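Local coordinates for protein CRISPR-associated endonuclease Cas2 2 (Thermus thermophilus, PDB 1ZPW) that probably cleaves RNA as a metal-dependent endonuclease of the Cas2 family, and belongs to a CRISPR adaptive immune system as a homodimer that joins a Cas1 homodimer, at residues Y10-D15 with G60-R65; K26-R31 with E47-R52; R4-A9 with I66-G71; V19-L24 with R55-G60. All blocks are in the same frame, centred on the assembly; numbering follows the deposited sequence. Where two conformers were deposited one is given.

Interaction 1 (Y10-D15 with G60-R65); sequences YDIPDD and GQDALR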
loop_
_atom_site.group_PDB
_atom_site.type_symbol
_atom_site.label_atom_id
_atom_site.label_comp_id
_atom_site.label_asym_id
_atom_site.label_seq_id
_atom_site.Cartn_x
_atom_site.Cartn_y
_atom_site.Cartn_z
ATOM N N TYR A 10 -5.116 -2.922 1.551
ATOM C CA TYR A 10 -5.883 -2.369 2.666
ATOM C C TYR A 10 -7.349 -2.688 2.583
ATOM O O TYR A 10 -7.915 -2.885 1.497
ATOM C CB TYR A 10 -5.669 -0.870 2.809
ATOM C CG TYR A 10 -5.902 -0.068 1.558
ATOM C CD1 TYR A 10 -4.853 0.186 0.673
ATOM C CD2 TYR A 10 -7.180 0.425 1.246
ATOM C CE1 TYR A 10 -5.040 0.937 -0.475
ATOM C CE2 TYR A 10 -7.377 1.184 0.087
ATOM C CZ TYR A 10 -6.317 1.432 -0.751
ATOM O OH TYR A 10 -6.540 2.150 -1.900
ATOM N N ASP A 11 -7.956 -2.767 3.748
ATOM C CA ASP A 11 -9.365 -3.072 3.876
ATOM C C ASP A 11 -9.861 -2.094 4.940
ATOM O O ASP A 11 -9.672 -2.324 6.137
ATOM C CB ASP A 11 -9.436 -4.513 4.375
ATOM C CG ASP A 11 -10.790 -5.091 4.323
ATOM O OD1 ASP A 11 -11.800 -4.332 4.214
ATOM O OD2 ASP A 11 -10.928 -6.347 4.436
ATOM N N ILE A 12 -10.449 -0.976 4.482
ATOM C CA ILE A 12 -10.870 0.129 5.352
ATOM C C ILE A 12 -12.357 0.379 5.096
ATOM O O ILE A 12 -12.709 0.836 4.025
ATOM C CB ILE A 12 -10.060 1.415 4.999
ATOM C CG1 ILE A 12 -8.544 1.180 4.845
ATOM C CG2 ILE A 12 -10.484 2.633 5.883
ATOM C CD1 ILE A 12 -7.859 0.699 6.058
ATOM N N PRO A 13 -13.219 0.058 6.031
ATOM C CA PRO A 13 -14.668 0.217 5.773
ATOM C C PRO A 13 -15.145 1.638 5.614
ATOM O O PRO A 13 -16.144 1.913 4.875
ATOM C CB PRO A 13 -15.340 -0.523 6.949
ATOM C CG PRO A 13 -14.279 -0.702 7.996
ATOM C CD PRO A 13 -12.940 -0.627 7.302
ATOM N N ASP A 14 -14.450 2.561 6.268
ATOM C CA ASP A 14 -14.837 3.956 6.275
ATOM C C ASP A 14 -14.313 4.717 5.070
ATOM O O ASP A 14 -13.090 4.740 4.811
ATOM C CB ASP A 14 -14.348 4.630 7.550
ATOM C CG ASP A 14 -14.757 6.087 7.617
ATOM O OD1 ASP A 14 -15.969 6.347 7.889
ATOM O OD2 ASP A 14 -13.990 7.038 7.399
ATOM N N ASP A 15 -15.215 5.351 4.314
ATOM C CA ASP A 15 -14.772 5.999 3.071
ATOM C C ASP A 15 -13.754 7.126 3.294
ATOM O O ASP A 15 -12.802 7.257 2.526
ATOM C CB ASP A 15 -15.966 6.580 2.291
ATOM C CG ASP A 15 -16.810 5.527 1.602
ATOM O OD1 ASP A 15 -16.434 4.332 1.481
ATOM O OD2 ASP A 15 -17.929 5.857 1.130
ATOM N N GLY A 60 -9.108 -0.807 15.312
ATOM C CA GLY A 60 -10.171 -1.750 15.615
ATOM C C GLY A 60 -11.067 -2.135 14.446
ATOM O O GLY A 60 -11.791 -3.132 14.543
ATOM N N GLN A 61 -11.033 -1.362 13.356
ATOM C CA GLN A 61 -11.884 -1.632 12.185
ATOM C C GLN A 61 -11.113 -1.903 10.888
ATOM O O GLN A 61 -11.655 -2.554 9.976
ATOM C CB GLN A 61 -12.837 -0.477 11.896
ATOM C CG GLN A 61 -13.935 -0.273 12.917
ATOM C CD GLN A 61 -15.008 0.741 12.466
ATOM O OE1 GLN A 61 -15.947 1.012 13.220
ATOM N NE2 GLN A 61 -14.876 1.295 11.251
ATOM N N ASP A 62 -9.917 -1.356 10.790
ATOM C CA ASP A 62 -9.198 -1.258 9.506
ATOM C C ASP A 62 -8.099 -2.288 9.454
ATOM O O ASP A 62 -7.583 -2.707 10.508
ATOM C CB ASP A 62 -8.525 0.108 9.418
ATOM C CG ASP A 62 -9.496 1.234 9.299
ATOM O OD1 ASP A 62 -10.712 0.992 9.029
ATOM O OD2 ASP A 62 -9.123 2.396 9.454
ATOM N N ALA A 63 -7.739 -2.707 8.241
ATOM C CA ALA A 63 -6.606 -3.614 8.041
ATOM C C ALA A 63 -5.678 -3.087 6.966
ATOM O O ALA A 63 -6.109 -2.683 5.904
ATOM C CB ALA A 63 -7.109 -4.962 7.617
ATOM N N LEU A 64 -4.380 -3.176 7.221
ATOM C CA LEU A 64 -3.374 -2.817 6.242
ATOM C C LEU A 64 -2.312 -3.902 6.277
ATOM O O LEU A 64 -1.742 -4.188 7.343
ATOM C CB LEU A 64 -2.762 -1.436 6.578
ATOM C CG LEU A 64 -1.759 -0.839 5.591
ATOM C CD1 LEU A 64 -1.299 0.563 6.033
ATOM C CD2 LEU A 64 -0.527 -1.646 5.413
ATOM N N ARG A 65 -2.052 -4.514 5.123
ATOM C CA ARG A 65 -1.009 -5.536 5.056
ATOM C C ARG A 65 0.081 -5.111 4.110
ATOM O O ARG A 65 -0.198 -4.646 3.007
ATOM C CB ARG A 65 -1.593 -6.886 4.640
ATOM C CG ARG A 65 -2.675 -7.367 5.608
ATOM C CD ARG A 65 -3.326 -8.715 5.195
ATOM N NE ARG A 65 -2.500 -9.845 5.614
ATOM C CZ ARG A 65 -2.571 -10.409 6.829
ATOM N NH1 ARG A 65 -1.763 -11.422 7.154
ATOM N NH2 ARG A 65 -3.429 -9.923 7.723
HETATM O O HOH W 1 -10.936 -4.130 7.841
#

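Interaction 2 (K26-R31 with E47-R52); sequences KSYGER and EDLRRR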
loop_
_atom_site.group_PDB
_atom_site.type_symbol
_atom_site.label_atom_id
_atom_site.label_comp_id
_atom_site.label_asym_id
_atom_site.label_seq_id
_atom_site.Cartn_x
_atom_site.Cartn_y
_atom_site.Cartn_z
ATOM N N LYS A 26 -0.063 7.401 -2.236
ATOM C CA LYS A 26 0.433 8.088 -3.431
ATOM C C LYS A 26 1.816 8.706 -3.243
ATOM O O LYS A 26 2.574 8.843 -4.204
ATOM C CB LYS A 26 -0.583 9.145 -3.868
ATOM C CG LYS A 26 -1.856 8.534 -4.367
ATOM C CD LYS A 26 -1.813 8.244 -5.854
ATOM C CE LYS A 26 -3.151 7.635 -6.281
ATOM N NZ LYS A 26 -3.334 7.517 -7.732
ATOM N N SER A 27 2.160 9.073 -2.006
ATOM C CA SER A 27 3.473 9.659 -1.747
ATOM C C SER A 27 4.596 8.611 -1.773
ATOM O O SER A 27 5.801 8.942 -1.830
ATOM C CB SER A 27 3.440 10.580 -0.494
ATOM O OG SER A 27 3.360 9.803 0.668
ATOM N N TYR A 28 4.220 7.320 -1.791
ATOM C CA TYR A 28 5.191 6.236 -1.794
ATOM C C TYR A 28 5.121 5.323 -2.999
ATOM O O TYR A 28 5.995 4.481 -3.180
ATOM C CB TYR A 28 5.013 5.323 -0.573
ATOM C CG TYR A 28 5.112 6.046 0.732
ATOM C CD1 TYR A 28 6.333 6.267 1.337
ATOM C CD2 TYR A 28 3.954 6.540 1.350
ATOM C CE1 TYR A 28 6.398 6.965 2.561
ATOM C CE2 TYR A 28 4.010 7.208 2.530
ATOM C CZ TYR A 28 5.223 7.415 3.138
ATOM O OH TYR A 28 5.236 8.078 4.338
ATOM N N GLY A 29 4.063 5.438 -3.793
ATOM C CA GLY A 29 3.897 4.497 -4.875
ATOM C C GLY A 29 2.644 4.736 -5.652
ATOM O O GLY A 29 2.074 5.839 -5.603
ATOM N N GLU A 30 2.187 3.703 -6.359
ATOM C CA GLU A 30 1.072 3.852 -7.281
ATOM C C GLU A 30 0.034 2.766 -7.074
ATOM O O GLU A 30 0.352 1.617 -6.722
ATOM C CB GLU A 30 1.536 3.819 -8.762
ATOM C CG GLU A 30 2.704 4.732 -9.132
ATOM C CD GLU A 30 2.339 6.193 -8.988
ATOM O OE1 GLU A 30 1.144 6.494 -9.005
ATOM O OE2 GLU A 30 3.278 7.026 -8.851
ATOM N N ARG A 31 -1.207 3.136 -7.315
ATOM C CA ARG A 31 -2.325 2.191 -7.279
ATOM C C ARG A 31 -2.183 1.130 -8.368
ATOM O O ARG A 31 -1.814 1.437 -9.502
ATOM C CB ARG A 31 -3.623 2.943 -7.510
ATOM C CG ARG A 31 -4.880 2.046 -7.404
ATOM C CD ARG A 31 -6.179 2.774 -7.628
ATOM N NE ARG A 31 -6.430 3.793 -6.599
ATOM C CZ ARG A 31 -6.841 3.519 -5.374
ATOM N NH1 ARG A 31 -7.056 4.521 -4.516
ATOM N NH2 ARG A 31 -7.029 2.249 -4.999
ATOM N N GLU A 47 9.205 2.567 7.562
ATOM C CA GLU A 47 8.858 3.061 8.884
ATOM C C GLU A 47 8.006 4.329 8.781
ATOM O O GLU A 47 7.074 4.503 9.537
ATOM C CB GLU A 47 10.149 3.351 9.650
ATOM C CG GLU A 47 9.876 3.818 11.049
ATOM C CD GLU A 47 11.124 4.278 11.780
ATOM O OE1 GLU A 47 11.317 3.805 12.901
ATOM O OE2 GLU A 47 11.886 5.102 11.234
ATOM N N ASP A 48 8.343 5.208 7.835
ATOM C CA ASP A 48 7.617 6.452 7.648
ATOM C C ASP A 48 6.174 6.184 7.215
ATOM O O ASP A 48 5.218 6.804 7.732
ATOM C CB ASP A 48 8.308 7.311 6.594
ATOM C CG ASP A 48 7.696 8.702 6.471
ATOM O OD1 ASP A 48 7.248 9.073 5.363
ATOM O OD2 ASP A 48 7.638 9.500 7.439
ATOM N N LEU A 49 6.033 5.260 6.262
ATOM C CA LEU A 49 4.701 4.832 5.824
ATOM C C LEU A 49 3.884 4.295 7.010
ATOM O O LEU A 49 2.730 4.699 7.190
ATOM C CB LEU A 49 4.815 3.795 4.691
ATOM C CG LEU A 49 3.531 3.301 3.993
ATOM C CD1 LEU A 49 3.894 2.627 2.661
ATOM C CD2 LEU A 49 2.746 2.348 4.835
ATOM N N ARG A 50 4.463 3.391 7.802
ATOM C CA ARG A 50 3.725 2.864 8.959
ATOM C C ARG A 50 3.333 3.938 9.939
ATOM O O ARG A 50 2.177 3.983 10.402
ATOM C CB ARG A 50 4.513 1.807 9.700
ATOM C CG ARG A 50 4.753 0.534 8.933
ATOM C CD ARG A 50 5.105 -0.602 9.882
ATOM N NE ARG A 50 6.174 -0.100 10.748
ATOM C CZ ARG A 50 7.473 -0.329 10.561
ATOM N NH1 ARG A 50 8.357 0.254 11.375
ATOM N NH2 ARG A 50 7.906 -1.152 9.604
ATOM N N ARG A 51 4.283 4.821 10.253
ATOM C CA ARG A 51 4.040 5.890 11.197
ATOM C C ARG A 51 2.880 6.775 10.754
ATOM O O ARG A 51 2.001 7.105 11.566
ATOM C CB ARG A 51 5.325 6.705 11.373
ATOM C CG ARG A 51 5.210 8.084 11.996
ATOM C CD ARG A 51 6.465 9.009 11.784
ATOM N NE ARG A 51 7.765 8.321 11.799
ATOM C CZ ARG A 51 8.329 7.773 12.888
ATOM N NH1 ARG A 51 9.510 7.161 12.817
ATOM N NH2 ARG A 51 7.696 7.827 14.053
ATOM N N ARG A 52 2.847 7.109 9.466
ATOM C CA ARG A 52 1.813 7.993 8.937
ATOM C C ARG A 52 0.499 7.242 8.782
ATOM O O ARG A 52 -0.558 7.831 9.009
ATOM C CB ARG A 52 2.299 8.619 7.623
ATOM C CG ARG A 52 3.515 9.548 7.868
ATOM C CD ARG A 52 4.097 10.227 6.670
ATOM N NE ARG A 52 3.201 11.235 6.109
ATOM C CZ ARG A 52 3.354 11.741 4.882
ATOM N NH1 ARG A 52 4.360 11.331 4.104
ATOM N NH2 ARG A 52 2.503 12.647 4.429
#

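Interaction 3 (R4-A9 with I66-G71); sequences RLYAVA and IYPVAG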
loop_
_atom_site.group_PDB
_atom_site.type_symbol
_atom_site.label_atom_id
_atom_site.label_comp_id
_atom_site.label_asym_id
_atom_site.label_seq_id
_atom_site.Cartn_x
_atom_site.Cartn_y
_atom_site.Cartn_z
ATOM N N ARG A 4 13.001 -1.940 -2.126
ATOM C CA ARG A 4 12.450 -3.169 -2.623
ATOM C C ARG A 4 11.011 -2.859 -2.929
ATOM O O ARG A 4 10.464 -1.887 -2.412
ATOM C CB ARG A 4 12.462 -4.223 -1.534
ATOM C CG ARG A 4 13.792 -4.749 -1.085
ATOM C CD ARG A 4 13.647 -5.626 0.166
ATOM N NE ARG A 4 13.328 -7.024 -0.140
ATOM C CZ ARG A 4 12.174 -7.466 -0.633
ATOM N NH1 ARG A 4 11.187 -6.620 -0.915
ATOM N NH2 ARG A 4 12.007 -8.763 -0.859
ATOM N N LEU A 5 10.400 -3.700 -3.760
ATOM C CA LEU A 5 8.964 -3.596 -4.050
ATOM C C LEU A 5 8.125 -4.176 -2.908
ATOM O O LEU A 5 8.415 -5.264 -2.396
ATOM C CB LEU A 5 8.617 -4.334 -5.353
ATOM C CG LEU A 5 7.136 -4.433 -5.756
ATOM C CD1 LEU A 5 6.603 -3.030 -6.047
ATOM C CD2 LEU A 5 6.966 -5.329 -6.985
ATOM N N TYR A 6 7.101 -3.429 -2.514
ATOM C CA TYR A 6 6.110 -3.933 -1.549
ATOM C C TYR A 6 4.734 -3.815 -2.146
ATOM O O TYR A 6 4.411 -2.831 -2.815
ATOM C CB TYR A 6 6.138 -3.134 -0.236
ATOM C CG TYR A 6 7.394 -3.308 0.584
ATOM C CD1 TYR A 6 8.582 -2.638 0.232
ATOM C CD2 TYR A 6 7.384 -4.115 1.728
ATOM C CE1 TYR A 6 9.743 -2.819 0.995
ATOM C CE2 TYR A 6 8.543 -4.278 2.499
ATOM C CZ TYR A 6 9.697 -3.608 2.121
ATOM O OH TYR A 6 10.841 -3.777 2.876
ATOM N N ALA A 7 3.896 -4.824 -1.900
ATOM C CA ALA A 7 2.469 -4.707 -2.199
ATOM C C ALA A 7 1.797 -4.270 -0.907
ATOM O O ALA A 7 2.008 -4.868 0.156
ATOM C CB ALA A 7 1.885 -6.040 -2.660
ATOM N N VAL A 8 1.004 -3.215 -0.996
ATOM C CA VAL A 8 0.361 -2.667 0.207
ATOM C C VAL A 8 -1.137 -2.795 -0.009
ATOM O O VAL A 8 -1.681 -2.110 -0.869
ATOM C CB VAL A 8 0.747 -1.198 0.461
ATOM C CG1 VAL A 8 0.055 -0.704 1.738
ATOM C CG2 VAL A 8 2.243 -1.068 0.631
ATOM N N ALA A 9 -1.784 -3.671 0.775
ATOM C CA ALA A 9 -3.187 -3.987 0.575
ATOM C C ALA A 9 -3.970 -3.547 1.788
ATOM O O ALA A 9 -3.548 -3.769 2.929
ATOM C CB ALA A 9 -3.368 -5.489 0.358
ATOM N N ILE A 66 1.328 -5.295 4.529
ATOM C CA ILE A 66 2.476 -4.880 3.720
ATOM C C ILE A 66 3.320 -6.094 3.386
ATOM O O ILE A 66 3.869 -6.747 4.295
ATOM C CB ILE A 66 3.320 -3.838 4.505
ATOM C CG1 ILE A 66 2.480 -2.615 4.784
ATOM C CG2 ILE A 66 4.509 -3.443 3.686
ATOM C CD1 ILE A 66 3.089 -1.627 5.876
ATOM N N TYR A 67 3.415 -6.405 2.093
ATOM C CA TYR A 67 4.126 -7.596 1.622
ATOM C C TYR A 67 5.410 -7.241 0.911
ATOM O O TYR A 67 5.356 -6.647 -0.160
ATOM C CB TYR A 67 3.276 -8.343 0.600
ATOM C CG TYR A 67 2.018 -8.963 1.202
ATOM C CD1 TYR A 67 2.080 -10.201 1.842
ATOM C CD2 TYR A 67 0.780 -8.328 1.080
ATOM C CE1 TYR A 67 0.917 -10.788 2.408
ATOM C CE2 TYR A 67 -0.362 -8.891 1.639
ATOM C CZ TYR A 67 -0.284 -10.120 2.270
ATOM O OH TYR A 67 -1.424 -10.671 2.816
ATOM N N PRO A 68 6.561 -7.670 1.422
ATOM C CA PRO A 68 7.791 -7.498 0.639
ATOM C C PRO A 68 7.802 -8.491 -0.507
ATOM O O PRO A 68 7.551 -9.680 -0.274
ATOM C CB PRO A 68 8.919 -7.781 1.647
ATOM C CG PRO A 68 8.283 -8.411 2.843
ATOM C CD PRO A 68 6.765 -8.376 2.712
ATOM N N VAL A 69 8.048 -8.029 -1.727
ATOM C CA VAL A 69 7.899 -8.877 -2.916
ATOM C C VAL A 69 9.280 -9.319 -3.371
ATOM O O VAL A 69 10.224 -8.542 -3.326
ATOM C CB VAL A 69 7.229 -8.110 -4.061
ATOM C CG1 VAL A 69 7.180 -8.951 -5.340
ATOM C CG2 VAL A 69 5.822 -7.668 -3.633
ATOM N N ALA A 70 9.401 -10.577 -3.751
ATOM C CA ALA A 70 10.660 -11.007 -4.340
ATOM C C ALA A 70 10.363 -12.062 -5.332
ATOM O O ALA A 70 9.944 -13.174 -4.987
ATOM C CB ALA A 70 11.654 -11.465 -3.284
ATOM N N GLY A 71 10.530 -11.663 -6.586
ATOM C CA GLY A 71 10.352 -12.525 -7.732
ATOM C C GLY A 71 9.390 -11.886 -8.704
ATOM O O GLY A 71 9.086 -10.681 -8.594
HETATM O O HOH W 2 11.569 -6.378 -4.507
#

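Interaction 4 (V19-L24 with R55-G60); sequences VKLANL and RLLDLG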
loop_
_atom_site.group_PDB
_atom_site.type_symbol
_atom_site.label_atom_id
_atom_site.label_comp_id
_atom_site.label_asym_id
_atom_site.label_seq_id
_atom_site.Cartn_x
_atom_site.Cartn_y
_atom_site.Cartn_z
ATOM N N VAL A 19 -9.963 7.291 1.791
ATOM C CA VAL A 19 -9.493 8.344 0.894
ATOM C C VAL A 19 -8.171 8.888 1.452
ATOM O O VAL A 19 -7.205 9.076 0.710
ATOM C CB VAL A 19 -10.526 9.500 0.806
ATOM C CG1 VAL A 19 -9.873 10.691 0.157
ATOM C CG2 VAL A 19 -11.734 9.027 -0.027
ATOM N N LYS A 20 -8.139 9.127 2.771
ATOM C CA LYS A 20 -6.905 9.658 3.370
ATOM C C LYS A 20 -5.733 8.688 3.230
ATOM O O LYS A 20 -4.590 9.097 2.916
ATOM C CB LYS A 20 -7.136 9.986 4.838
ATOM C CG LYS A 20 -8.092 11.179 4.989
ATOM C CD LYS A 20 -8.310 11.493 6.448
ATOM C CE LYS A 20 -9.344 12.575 6.594
ATOM N NZ LYS A 20 -9.635 12.784 8.052
ATOM N N LEU A 21 -6.022 7.396 3.415
ATOM C CA LEU A 21 -4.964 6.394 3.296
ATOM C C LEU A 21 -4.473 6.299 1.852
ATOM O O LEU A 21 -3.288 6.254 1.621
ATOM C CB LEU A 21 -5.440 5.027 3.803
ATOM C CG LEU A 21 -4.370 3.946 3.655
ATOM C CD1 LEU A 21 -3.119 4.245 4.498
ATOM C CD2 LEU A 21 -4.942 2.584 4.013
ATOM N N ALA A 22 -5.379 6.294 0.885
ATOM C CA ALA A 22 -4.948 6.276 -0.519
ATOM C C ALA A 22 -4.101 7.482 -0.885
ATOM O O ALA A 22 -3.115 7.351 -1.615
ATOM C CB ALA A 22 -6.148 6.151 -1.467
ATOM N N ASN A 23 -4.480 8.650 -0.394
ATOM C CA ASN A 23 -3.709 9.850 -0.662
ATOM C C ASN A 23 -2.322 9.744 -0.058
ATOM O O ASN A 23 -1.324 10.151 -0.673
ATOM C CB ASN A 23 -4.443 11.084 -0.139
ATOM C CG ASN A 23 -5.665 11.420 -0.950
ATOM O OD1 ASN A 23 -5.754 11.086 -2.145
ATOM N ND2 ASN A 23 -6.628 12.098 -0.321
ATOM N N LEU A 24 -2.243 9.161 1.137
ATOM C CA LEU A 24 -0.930 8.906 1.742
ATOM C C LEU A 24 -0.081 7.963 0.885
ATOM O O LEU A 24 1.091 8.236 0.601
ATOM C CB LEU A 24 -1.112 8.385 3.165
ATOM C CG LEU A 24 0.173 7.868 3.811
ATOM C CD1 LEU A 24 1.088 9.063 4.031
ATOM C CD2 LEU A 24 -0.113 7.124 5.116
ATOM N N ARG A 55 -1.487 7.091 12.033
ATOM C CA ARG A 55 -2.227 8.279 12.438
ATOM C C ARG A 55 -3.641 8.204 11.879
ATOM O O ARG A 55 -4.564 8.726 12.494
ATOM C CB ARG A 55 -1.566 9.602 12.010
ATOM C CG ARG A 55 -0.133 9.784 12.462
ATOM C CD ARG A 55 0.538 11.079 11.982
ATOM N NE ARG A 55 1.813 11.280 12.669
ATOM C CZ ARG A 55 2.908 11.764 12.109
ATOM N NH1 ARG A 55 2.894 12.126 10.830
ATOM N NH2 ARG A 55 4.028 11.870 12.829
ATOM N N LEU A 56 -3.797 7.545 10.721
ATOM C CA LEU A 56 -5.050 7.599 9.957
ATOM C C LEU A 56 -6.031 6.493 10.247
ATOM O O LEU A 56 -7.247 6.719 10.126
ATOM C CB LEU A 56 -4.758 7.554 8.447
ATOM C CG LEU A 56 -3.906 8.681 7.869
ATOM C CD1 LEU A 56 -3.592 8.439 6.390
ATOM C CD2 LEU A 56 -4.540 10.042 8.053
ATOM N N LEU A 57 -5.520 5.312 10.557
ATOM C CA LEU A 57 -6.347 4.095 10.650
ATOM C C LEU A 57 -7.074 3.984 11.977
ATOM O O LEU A 57 -6.555 4.406 13.018
ATOM C CB LEU A 57 -5.502 2.826 10.462
ATOM C CG LEU A 57 -4.589 2.631 9.235
ATOM C CD1 LEU A 57 -3.458 1.661 9.544
ATOM C CD2 LEU A 57 -5.372 2.115 8.111
ATOM N N ASP A 58 -8.252 3.372 11.942
ATOM C CA ASP A 58 -8.956 2.938 13.137
ATOM C C ASP A 58 -8.524 1.507 13.341
ATOM O O ASP A 58 -8.972 0.608 12.639
ATOM C CB ASP A 58 -10.460 2.990 12.880
ATOM C CG ASP A 58 -11.301 2.634 14.113
ATOM O OD1 ASP A 58 -11.064 1.594 14.760
ATOM O OD2 ASP A 58 -12.252 3.346 14.470
ATOM N N LEU A 59 -7.614 1.251 14.273
ATOM C CA LEU A 59 -7.016 -0.102 14.246
ATOM C C LEU A 59 -7.941 -1.204 14.807
ATOM O O LEU A 59 -7.630 -2.387 14.699
ATOM C CB LEU A 59 -5.552 -0.129 14.767
ATOM C CG LEU A 59 -4.476 0.454 13.808
ATOM C CD1 LEU A 59 -3.095 -0.182 13.969
ATOM C CD2 LEU A 59 -4.846 0.386 12.336
ATOM N N GLY A 60 -9.108 -0.807 15.312
ATOM C CA GLY A 60 -10.171 -1.750 15.615
ATOM C C GLY A 60 -11.067 -2.135 14.446
ATOM O O GLY A 60 -11.791 -3.132 14.543
#

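Interaction 1 (Y10-D15 with G60-R65)
Asp11 and Ala63 face each other as an antiparallel hydrogen-bonded pair where strand 4-11 ends and strand 63-68 begins. Asp11 N donates to Ala63 O over 2.8 Å, and Ala63 N returns a bond of 2.9 Å to Asp11 O. Tyr10 and Leu64 form the adjoining non-hydrogen-bonded pair, in which Tyr10 CA lies 3.3 Å from Ala63 O as a CA-H...O contact. Past the last pair a water continues the ladder, giving one hydrogen to Asp11 O and the other to Gln61 O.

Carbon atoms of Ile12 and Pro13 pack against the side chain of Asp62. In one of the two conformers modelled for Ile12, its terminal CD1 rests 3.5 Å from Asp62 CB, and CG2 of the same isoleucine crosses the carboxylate obliquely, nearest to OD1. Pro13 also comes in at a slant, its CD 3.3 Å from Asp62 OD1. The carboxylate itself is occupied elsewhere: OD2 takes a hydrogen bond from Asp58 N and a salt bridge from Arg17, which together probably restrain its rotation.

On the sheet face opposite Tyr10 and Leu64, Asp11 CB meets Ala63 CB at 4.0 Å. With CG anti to the backbone N (chi1 -169°), the Asp11 carboxylate leads away from strand 63-68.

Asp11 is the predicted catalytic magnesium ligand. Its main chain is gripped through both N and O while its carboxylate extends from an exposed strand end, a geometry consistent with a metal ligand held firmly at its base and presented outward.

Interaction 2 (K26-R31 with E47-R52)
Tyr28 reaches helix 43-56 with its hydroxyl and one ring face. The OH gives a very short hydrogen bond, 2.5 Å, to Asp48 OD1, which lies at the ring edge and near its plane. The carboxylate is turned 58° from the ring, and the two side chains meet at about a right angle. Leu49 covers one face: its CB sits 4.0 Å from the ring centroid and only 13° off the normal, a CH-pi contact displaced toward the hydroxyl end, while Leu49 CD1 packs near Tyr28 CG at 4.1 Å.

Arg52, one helical turn after Asp48, also approaches the hydroxyl, oblique to the ring. Its CD is 3.4 Å from Tyr28 OH, and NH1 adds a weak hydrogen bond to that oxygen. A long salt bridge links Arg52 NH1 to Asp48 OD1, so hydroxyl, carboxylate and guanidinium form a small polar cluster. The nearby positive charge would probably help to keep Asp48 ionised.

Backbone and torsions place these groups. Asp48 O accepts the helical bond from Arg52 N, fixing their spacing, and a bend at chi3 (69°) turns the arginine's end back toward the tyrosine. Ser27, beside Arg52 NH1, directs its own OG to Leu24 O in a hydrogen bond.

The tyrosine thus fills the corner between the connection from helix 15-26 to strand 29-33 and the helix 43-56. Its side chain also touches Cys39 and Leu41 of strand 36-41, while Leu49 continues inward to Leu25 and Ile66, and Arg52 lies on Leu24.

Interaction 3 (R4-A9 with I66-G71)
Tyr6 swings its ring toward strand 63-68 with CG anti to the carbonyl carbon (chi1 -68°), and Arg4, set likewise at chi1, bends at chi3 (86°) to bring its guanidinium over Pro68. Both belong to strand 4-11, a central strand of the ferredoxin-like Cas2 fold, where it pairs antiparallel with strand 63-68, outermost within this chain.

Ala7 and Tyr67 form the hydrogen-bonded pair. Tyr67 N to Ala7 O (2.8 Å) is nearly straight, 172° at the hydrogen, and both of the pair's bonds lie in the carbonyl plane. Tyr6 with Pro68 and Val8 with Ile66 are the flanking non-hydrogen-bonded pairs. The ladder runs on to Leu5, whose O accepts from Val69 N.

On the face carrying Tyr6, Val8, Ile66 and Pro68, Ile66 and Pro68 pack obliquely against the CD2-CE2 side of the tyrosine ring: CD2 lies 3.5 Å from Ile66 CG2, and CE2 lies 3.6 Å from Pro68 CB. Ile66 and Tyr6 both go on to Leu46 of helix 43-56, so this face belongs to the covered side of the sheet. Across the sheet, Leu5 and Val69 lie side by side and point the same way, CD2 to CG1 at 4.0 Å. The Tyr67 ring turns its edge to Ala7 O, and its hydroxyl is hydrogen-bonded to Arg65 NE.

Near Arg4 and Leu5, Val69 O collects several donors. A water bonded to Leu5 N donates to it, and the Arg4 guanidinium, with the oxygen oblique to its plane, adds two weak bonds, NH1 at 3.2 Å and NH2 at 3.1 Å.

Interaction 4 (V19-L24 with R55-G60)
Leucine packing joins helix 15-26 to the last turn of helix 43-56 and the loop that follows it. These are the two helices that cover one face of the antiparallel sheet in the ferredoxin-like Cas2 fold, and here they meet through leucine methyls set against side chains and helix backbone.

Leu56 does most of the work. Its CG stands anti to the carbonyl carbon (chi1 -60°), which sends the branched end across to helix 15-26. There CD1 rests over the backbone, 3.7 Å from Lys20 O and 4.0 Å from Leu21 CA, and reaches Leu24 CD2 at 3.9 Å. The other branch, CD2, lies 4.1 Å from Lys20 CB. The methyls therefore fit against one turn of the helix, with Lys20 and Leu24 bordering them. Lys20 contributes only the root of its side chain, for its extended chain carries the ammonium group away from the leucines.

Leu57, already in the loop, makes a second contact. It faces Leu21, which is buried and also touches Tyr10 of strand 4-11; both leucines pack on Ile12 as well. This links the helix pair to the segment just beyond the predicted metal ligand Asp11, whose side chain is about 8 Å from that of Leu21. Leu24 carries the packing along helix 43-56 to Arg52 and Ala53.

Leu21 and Leu57 meet by single methyls as their side chains cross, CD2 to CD2 at 4.1 Å.

Overall arrangement
From the N terminus, strand 4-11 enters interaction 3 and then interaction 1, so both contacts join it to strand 63-68. Interaction 3 closes the widest loop; interaction 1 nests inside it, interaction 4 inside interaction 1, and interaction 2 innermost, with no crossing. Helix 15-26 is tied by interaction 4 to the end of helix 43-56, and the turn into strand 29-33 is tied by interaction 2 to the middle of that helix. Packing joins neighbours: Ile12 with Leu57 between interactions 1 and 4, Arg52 with Leu24 between 2 and 4, and Leu49 with Ile66 between 2 and 3. Interactions 3 and 4 do not touch.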